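Local coordinates for Lysine/ornithine decarboxylase (Selenomonas ruminantium, PDB 5GJO), which catalyses the pyridoxal-5'-phosphate-dependent decarboxylation of L-lysine to cadaverine and of L-ornithine to putrescine, with similar efficiency for both, at residues V147-T151 / H180-Q184; V136-V140 / F153-V157; G220-P224 / R259-T264. The protein carries 2 engineered substitutions. One frame throughout, in Å; residues are numbered along the deposited sequence.

The three contacts lie at the ends of strands 133-137, 173-178, 214-216 and 252-255 of a parallel barrel and in the segments that follow them. Interaction 1 is the hub. Its centre lies about 11 Å from that of interaction 2, which sits beside it, and about 14 Å from that of interaction 3. Toward interaction 2, Asn150 OD1 accepts from Val140 N at 2.9 Å; toward interaction 3, Ser183 OG meets Arg259 NH2 at 2.9 Å and Gln184 NE2 reaches Val223 O. Interactions 2 and 3 do not touch, their nearest atoms being about 10 Å apart. Interactions 1 and 3 both bond PLP, and interactions 1 and 2 both pack on the second subunit.

Interaction 1 of 3, residues V147-T151 / H180-Q184; sequences VDLNT and HVGSQ. With PLP (pyridoxal-5'-phosphate), chain H.
Leu149 and His180 are brought together by their first torsions: Leu149 has CG anti to the carbonyl carbon (chi1 -66°), whereas the imidazole of His180 is turned opposite its own backbone N (chi1 -162°). The methyl CD1 of Leu149 thus sits over the middle of the ring face, a CH-pi contact with CD1 3.5 Å from the His180 centroid. Rotation of the ring is fixed by two bonds: His180 ND1 accepts from Gly182 N at 3.0 Å, and His180 NE2 donates to the ester oxygen O4P of PLP at 3.1 Å. Both segments are loops following barrel strands, 133-137 and 173-178, on the cofactor-bearing rim of the PLP-binding TIM barrel. Replacing His180 by alanine would probably leave O4P without this donor and the Leu149 methyl without the ring it rests on. Farther along, Ser183 OG donates to PLP O2P at 2.6 Å, while Ser183 N meets a lone pair of Val147 O at 3.0 Å; the return bond from Val147 N is weak. At the other end Asn150 ND2 reaches His180 O at 2.8 Å, and a water joins the same ND2 to Leu149 N and Val181 O. Leu149 also packs on Cys324 of the second subunit.

Interaction 2 of 3, residues V136-V140 / F153-V157; sequences VRIAV and FGAPV
Ala155 grips the backbone on both sides of Ile138. Ala155 N donates to Arg137 O at 2.8 Å, and Ala155 O accepts from Ala139 N at 3.0 Å. The two bonds make a single bridge, a worked example of how a chain that has left a barrel strand can fold back and pair once with the chain at Ile138. Gly154 lets the chains come so near: its CA is 4.0 Å from Ala139 CA, and a side chain would run into that atom. Beyond the bridge, a water links Ala139 O to Val157 N, and Val157 CG1 touches Ile138 CB at 4.2 Å.

Arg137 makes a long reach across the contact. Extended from CG to NE, with CG anti to the backbone N (chi1 -176°), it carries its guanidinium past Gly154 to Phe153. Phe153 CB sits over the centre of one guanidinium face, 3.3 Å from Arg137 CZ. The guanidinium and phenyl planes are only 16° apart, although the ring itself is displaced obliquely from the charged group. Second-shell bonds add to this: Leu149 O takes Arg137 NH2, and Asp117 OD2 takes the N-H of Gly154, the residue after Phe153. Phe153 also packs on Cys324 of the second subunit, and the Arg137 side chain comes within about 4 Å of PLP.

Strand 133-137 runs between strands 113-116 and 173-178, bonded through Arg137 to Phe116 and through Val136 to Gly176. On the outside of the barrel, Val136 and Ala155 rest on Leu163 of helix 160-169, while Ile138 and Val157 meet Val197 of helix 189-207.

Interaction 3 of 3, residues G220-P224 / R259-T264; sequences GFPVP and RYMCGT. With PLP (pyridoxal-5'-phosphate), chain H.
The phosphate end of the cofactor site joins the loop after strand 214-216 to the short helix 259-263; Arg259 belongs to both the site and the contact, while Phe221 O reaches the phosphate through two waters. Gly220 N donates almost linearly to PLP O1P at 2.9 Å, and Arg259 N to PLP O3P at 2.6 Å. The two waters fill the angle between the segments. Both donate to Phe221 O and to the phosphate; one also accepts from Arg259 NE, the other from Tyr260 N.

Direct contact between the segments is apolar. Val223 is its centre: CG2, anti to the carbonyl carbon, is pressed against the start of the helix, 3.5 Å from Arg259 O and 3.7 Å from Arg259 CG. Gly263 makes room for it, since a CB there would collide with both Val223 CG2 and Arg259 O. On one flank Phe221 CB meets Tyr260 CB at 3.8 Å, the two rings then diverging; on the other, Pro224 CD touches Thr264 CG2 at 3.7 Å, the two side chains crossing at about a right angle. The Arg259 chain bends at chi3 (-66°), bringing NE round to its water while NH1 forms a salt bridge with Asp300. Tyr260 OH bonds to Asn34 O of helix 28-41.

Two residues past Pro224 comes Cys226, which forms the engineered disulfide with Cys303. A glycine loop and a helix N-terminus, whose dipole would probably stabilise the phosphate charge, placed after adjacent barrel strands, are the phosphate-binding arrangement of fold-type III PLP enzymes.

Interaction 1 of 3, residues V147-T151 / H180-Q184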
# COMPACT_ATOMS: atom_id res chain seq x y z
N VAL A 147 11.00 -13.05 -5.07
CA VAL A 147 9.80 -12.70 -5.81
C VAL A 147 9.88 -13.49 -7.11
O VAL A 147 10.79 -13.27 -7.98
CB VAL A 147 9.71 -11.19 -6.08
CG1 VAL A 147 8.43 -10.86 -6.83
CG2 VAL A 147 9.74 -10.34 -4.80
N ASP A 148 8.89 -14.35 -7.32
CA ASP A 148 8.83 -15.13 -8.57
C ASP A 148 8.32 -14.24 -9.71
O ASP A 148 7.17 -13.71 -9.64
CB ASP A 148 7.89 -16.29 -8.32
CG ASP A 148 7.51 -17.09 -9.56
OD1 ASP A 148 8.22 -17.08 -10.59
OD2 ASP A 148 6.49 -17.82 -9.45
N LEU A 149 9.13 -14.12 -10.77
CA LEU A 149 8.77 -13.27 -11.88
C LEU A 149 8.59 -14.11 -13.14
O LEU A 149 8.80 -13.61 -14.26
CB LEU A 149 9.74 -12.12 -12.04
CG LEU A 149 9.72 -11.13 -10.85
CD1 LEU A 149 10.78 -10.06 -11.18
CD2 LEU A 149 8.33 -10.52 -10.62
N ASN A 150 8.24 -15.40 -12.96
CA ASN A 150 8.16 -16.29 -14.13
C ASN A 150 6.92 -17.16 -14.18
O ASN A 150 6.86 -18.11 -15.00
CB ASN A 150 9.43 -17.12 -14.18
CG ASN A 150 10.63 -16.28 -14.62
OD1 ASN A 150 10.84 -16.08 -15.80
ND2 ASN A 150 11.43 -15.80 -13.66
N THR A 151 5.94 -16.86 -13.34
CA THR A 151 4.63 -17.48 -13.44
C THR A 151 3.62 -16.57 -14.13
O THR A 151 3.00 -16.97 -15.09
CB THR A 151 4.17 -17.96 -12.06
OG1 THR A 151 5.12 -18.94 -11.63
CG2 THR A 151 2.79 -18.55 -12.09
N HIS A 180 13.69 -12.20 -16.84
CA HIS A 180 13.96 -11.68 -15.46
C HIS A 180 13.97 -12.94 -14.59
O HIS A 180 12.99 -13.71 -14.59
CB HIS A 180 12.95 -10.69 -15.02
CG HIS A 180 13.39 -9.85 -13.87
ND1 HIS A 180 13.91 -10.41 -12.74
CD2 HIS A 180 13.38 -8.51 -13.67
CE1 HIS A 180 14.16 -9.47 -11.84
NE2 HIS A 180 13.86 -8.30 -12.37
N VAL A 181 15.05 -13.12 -13.89
CA VAL A 181 15.22 -14.34 -13.08
C VAL A 181 14.36 -14.35 -11.79
O VAL A 181 14.17 -15.41 -11.14
CB VAL A 181 16.68 -14.64 -12.73
CG1 VAL A 181 17.55 -14.86 -13.94
CG2 VAL A 181 17.28 -13.64 -11.78
N GLY A 182 13.87 -13.17 -11.46
CA GLY A 182 13.12 -12.93 -10.24
C GLY A 182 13.83 -11.93 -9.33
O GLY A 182 14.99 -11.68 -9.50
N SER A 183 13.08 -11.31 -8.42
CA SER A 183 13.64 -10.28 -7.56
C SER A 183 14.37 -10.83 -6.33
O SER A 183 13.99 -11.84 -5.79
CB SER A 183 12.61 -9.23 -7.16
OG SER A 183 13.24 -8.05 -6.73
N GLN A 184 15.41 -10.12 -5.91
CA GLN A 184 16.25 -10.57 -4.83
C GLN A 184 16.74 -11.97 -5.10
O GLN A 184 16.41 -12.87 -4.40
CB GLN A 184 15.56 -10.46 -3.47
CG GLN A 184 16.47 -10.80 -2.30
CD GLN A 184 17.43 -9.68 -1.93
OE1 GLN A 184 17.55 -8.70 -2.62
NE2 GLN A 184 18.14 -9.86 -0.82
N1 PLP H . 12.70 -4.91 -14.86
C2 PLP H . 11.50 -5.53 -14.86
C2A PLP H . 10.79 -5.79 -16.16
C3 PLP H . 10.88 -5.96 -13.58
O3 PLP H . 9.67 -6.59 -13.55
C4 PLP H . 11.63 -5.68 -12.33
C4A PLP H . 11.10 -6.07 -11.01
O4A PLP H . 9.90 -6.23 -10.85
C5 PLP H . 12.93 -4.99 -12.47
C6 PLP H . 13.39 -4.64 -13.73
C5A PLP H . 13.76 -4.67 -11.24
O4P PLP H . 13.93 -5.85 -10.46
P PLP H . 14.95 -5.87 -9.22
O1P PLP H . 16.30 -5.61 -9.85
O2P PLP H . 14.80 -7.25 -8.63
O3P PLP H . 14.46 -4.75 -8.33
O HOH W 1 11.56 -15.98 -10.65
O HOH W 2 11.39 -13.92 -17.36

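Interaction 2 of 3, residues V136-V140 / F153-V157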
# COMPACT_ATOMS: atom_id res chain seq x y z
N VAL A 136 10.99 -10.52 -26.81
CA VAL A 136 10.08 -11.46 -26.26
C VAL A 136 10.68 -11.93 -24.93
O VAL A 136 11.85 -12.20 -24.86
CB VAL A 136 9.80 -12.68 -27.17
CG1 VAL A 136 11.01 -13.50 -27.45
CG2 VAL A 136 8.70 -13.56 -26.56
N ARG A 137 9.82 -11.99 -23.91
CA ARG A 137 10.29 -12.37 -22.56
C ARG A 137 10.00 -13.85 -22.39
O ARG A 137 8.80 -14.26 -22.49
CB ARG A 137 9.48 -11.65 -21.52
CG ARG A 137 10.00 -11.92 -20.10
CD ARG A 137 9.30 -10.99 -19.15
NE ARG A 137 9.51 -11.34 -17.76
CZ ARG A 137 9.10 -10.56 -16.76
NH1 ARG A 137 8.67 -9.31 -16.98
NH2 ARG A 137 9.24 -10.99 -15.48
N ILE A 138 11.03 -14.59 -22.09
CA ILE A 138 10.93 -16.03 -21.80
C ILE A 138 10.88 -16.30 -20.29
O ILE A 138 11.54 -15.62 -19.50
CB ILE A 138 12.10 -16.84 -22.41
CG1 ILE A 138 13.50 -16.35 -21.98
CG2 ILE A 138 11.97 -16.85 -23.93
CD1 ILE A 138 14.66 -17.23 -22.37
N ALA A 139 10.13 -17.32 -19.95
CA ALA A 139 10.05 -17.84 -18.61
C ALA A 139 11.30 -18.67 -18.32
O ALA A 139 11.65 -19.57 -19.07
CB ALA A 139 8.74 -18.64 -18.45
N VAL A 140 11.97 -18.36 -17.22
CA VAL A 140 13.18 -18.98 -16.78
C VAL A 140 13.09 -19.48 -15.34
O VAL A 140 12.18 -19.12 -14.60
CB VAL A 140 14.37 -18.05 -17.03
CG1 VAL A 140 14.45 -17.69 -18.48
CG2 VAL A 140 14.34 -16.82 -16.10
N PHE A 153 4.52 -13.89 -15.65
CA PHE A 153 5.27 -13.35 -16.81
C PHE A 153 6.07 -14.42 -17.48
O PHE A 153 6.46 -15.43 -16.82
CB PHE A 153 6.26 -12.27 -16.29
CG PHE A 153 5.63 -11.29 -15.32
CD1 PHE A 153 4.80 -10.28 -15.76
CD2 PHE A 153 5.77 -11.44 -13.94
CE1 PHE A 153 4.22 -9.41 -14.86
CE2 PHE A 153 5.13 -10.59 -13.02
CZ PHE A 153 4.41 -9.54 -13.51
N GLY A 154 6.37 -14.24 -18.77
CA GLY A 154 7.36 -15.03 -19.44
C GLY A 154 6.61 -16.09 -20.29
O GLY A 154 5.68 -16.75 -19.79
N ALA A 155 6.94 -16.17 -21.56
CA ALA A 155 6.41 -17.24 -22.45
C ALA A 155 7.21 -18.49 -22.31
O ALA A 155 8.43 -18.46 -22.09
CB ALA A 155 6.50 -16.78 -23.89
N PRO A 156 6.59 -19.65 -22.56
CA PRO A 156 7.40 -20.86 -22.68
C PRO A 156 8.47 -20.71 -23.74
O PRO A 156 8.25 -20.04 -24.77
CB PRO A 156 6.40 -21.94 -23.07
CG PRO A 156 5.04 -21.42 -22.66
CD PRO A 156 5.16 -19.89 -22.74
N VAL A 157 9.66 -21.22 -23.48
CA VAL A 157 10.79 -20.98 -24.41
C VAL A 157 10.45 -21.53 -25.81
O VAL A 157 10.87 -20.97 -26.76
CB VAL A 157 12.17 -21.56 -23.96
CG1 VAL A 157 12.55 -21.03 -22.59
CG2 VAL A 157 12.20 -23.02 -23.90
O HOH W 3 10.22 -21.67 -20.43

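Interaction 3 of 3, residues G220-P224 / R259-T264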
# COMPACT_ATOMS: atom_id res chain seq x y z
N GLY A 220 17.16 -8.22 -10.65
CA GLY A 220 17.21 -9.23 -9.60
C GLY A 220 18.44 -9.22 -8.72
O GLY A 220 18.52 -9.98 -7.79
N PHE A 221 19.38 -8.34 -9.04
CA PHE A 221 20.55 -8.22 -8.22
C PHE A 221 20.08 -7.89 -6.75
O PHE A 221 19.26 -7.02 -6.58
CB PHE A 221 21.46 -7.12 -8.76
CG PHE A 221 21.76 -7.27 -10.23
CD1 PHE A 221 22.64 -8.18 -10.64
CD2 PHE A 221 21.01 -6.57 -11.15
CE1 PHE A 221 22.91 -8.33 -12.01
CE2 PHE A 221 21.22 -6.75 -12.51
CZ PHE A 221 22.18 -7.60 -12.92
N PRO A 222 20.64 -8.56 -5.73
CA PRO A 222 20.09 -8.46 -4.39
C PRO A 222 20.67 -7.36 -3.57
O PRO A 222 21.69 -6.79 -3.89
CB PRO A 222 20.38 -9.85 -3.82
CG PRO A 222 21.71 -10.15 -4.40
CD PRO A 222 21.46 -9.76 -5.86
N VAL A 223 19.97 -7.05 -2.53
CA VAL A 223 20.41 -6.01 -1.53
C VAL A 223 20.33 -6.65 -0.11
O VAL A 223 19.48 -7.54 0.14
CB VAL A 223 19.36 -4.89 -1.69
CG1 VAL A 223 19.13 -3.99 -0.47
CG2 VAL A 223 19.61 -4.10 -3.00
N PRO A 224 21.15 -6.16 0.83
CA PRO A 224 21.18 -6.64 2.20
C PRO A 224 19.84 -6.32 2.92
O PRO A 224 19.24 -5.25 2.74
CB PRO A 224 22.31 -5.87 2.89
CG PRO A 224 22.87 -5.01 1.91
CD PRO A 224 22.18 -5.14 0.58
N ARG A 259 16.06 -2.86 -7.65
CA ARG A 259 16.38 -2.89 -6.20
C ARG A 259 17.79 -2.44 -5.88
O ARG A 259 18.03 -1.69 -4.93
CB ARG A 259 16.18 -4.32 -5.66
CG ARG A 259 16.13 -4.37 -4.14
CD ARG A 259 16.12 -5.84 -3.72
NE ARG A 259 14.92 -6.54 -4.13
CZ ARG A 259 13.74 -6.48 -3.55
NH1 ARG A 259 13.54 -5.77 -2.45
NH2 ARG A 259 12.75 -7.23 -4.04
N TYR A 260 18.71 -2.92 -6.67
CA TYR A 260 20.13 -2.74 -6.39
C TYR A 260 20.55 -1.26 -6.44
O TYR A 260 21.39 -0.85 -5.69
CB TYR A 260 20.99 -3.61 -7.34
CG TYR A 260 22.41 -3.14 -7.48
CD1 TYR A 260 23.38 -3.52 -6.59
CD2 TYR A 260 22.75 -2.23 -8.45
CE1 TYR A 260 24.68 -3.04 -6.69
CE2 TYR A 260 24.04 -1.74 -8.56
CZ TYR A 260 25.00 -2.16 -7.68
OH TYR A 260 26.27 -1.66 -7.80
N MET A 261 20.00 -0.50 -7.38
CA MET A 261 20.56 0.81 -7.68
C MET A 261 20.44 1.75 -6.46
O MET A 261 21.41 2.45 -6.19
CB MET A 261 19.89 1.43 -8.92
CG MET A 261 20.68 2.54 -9.57
SD MET A 261 22.28 1.95 -10.16
CE MET A 261 21.83 0.88 -11.53
N CYS A 262 19.31 1.74 -5.75
CA CYS A 262 19.13 2.67 -4.63
C CYS A 262 18.97 1.99 -3.29
O CYS A 262 18.83 2.68 -2.30
CB CYS A 262 17.96 3.60 -4.88
SG CYS A 262 17.89 4.31 -6.52
N GLY A 263 18.87 0.65 -3.24
CA GLY A 263 18.51 -0.00 -2.01
C GLY A 263 19.40 0.38 -0.87
O GLY A 263 18.92 0.71 0.25
N THR A 264 20.69 0.39 -1.15
CA THR A 264 21.70 0.68 -0.13
C THR A 264 22.06 2.21 -0.07
O THR A 264 23.02 2.59 0.56
CB THR A 264 23.01 -0.01 -0.43
OG1 THR A 264 23.34 0.17 -1.80
CG2 THR A 264 22.81 -1.53 -0.15
N1 PLP H . 12.70 -4.91 -14.86
C2 PLP H . 11.50 -5.53 -14.86
C2A PLP H . 10.79 -5.79 -16.16
C3 PLP H . 10.88 -5.96 -13.58
O3 PLP H . 9.67 -6.59 -13.55
C4 PLP H . 11.63 -5.68 -12.33
C4A PLP H . 11.10 -6.07 -11.01
O4A PLP H . 9.90 -6.23 -10.85
C5 PLP H . 12.93 -4.99 -12.47
C6 PLP H . 13.39 -4.64 -13.73
C5A PLP H . 13.76 -4.67 -11.24
O4P PLP H . 13.93 -5.85 -10.46
P PLP H . 14.95 -5.87 -9.22
O1P PLP H . 16.30 -5.61 -9.85
O2P PLP H . 14.80 -7.25 -8.63
O3P PLP H . 14.46 -4.75 -8.33
O HOH W 4 16.41 -7.60 -6.56
O HOH W 5 18.44 -5.18 -8.53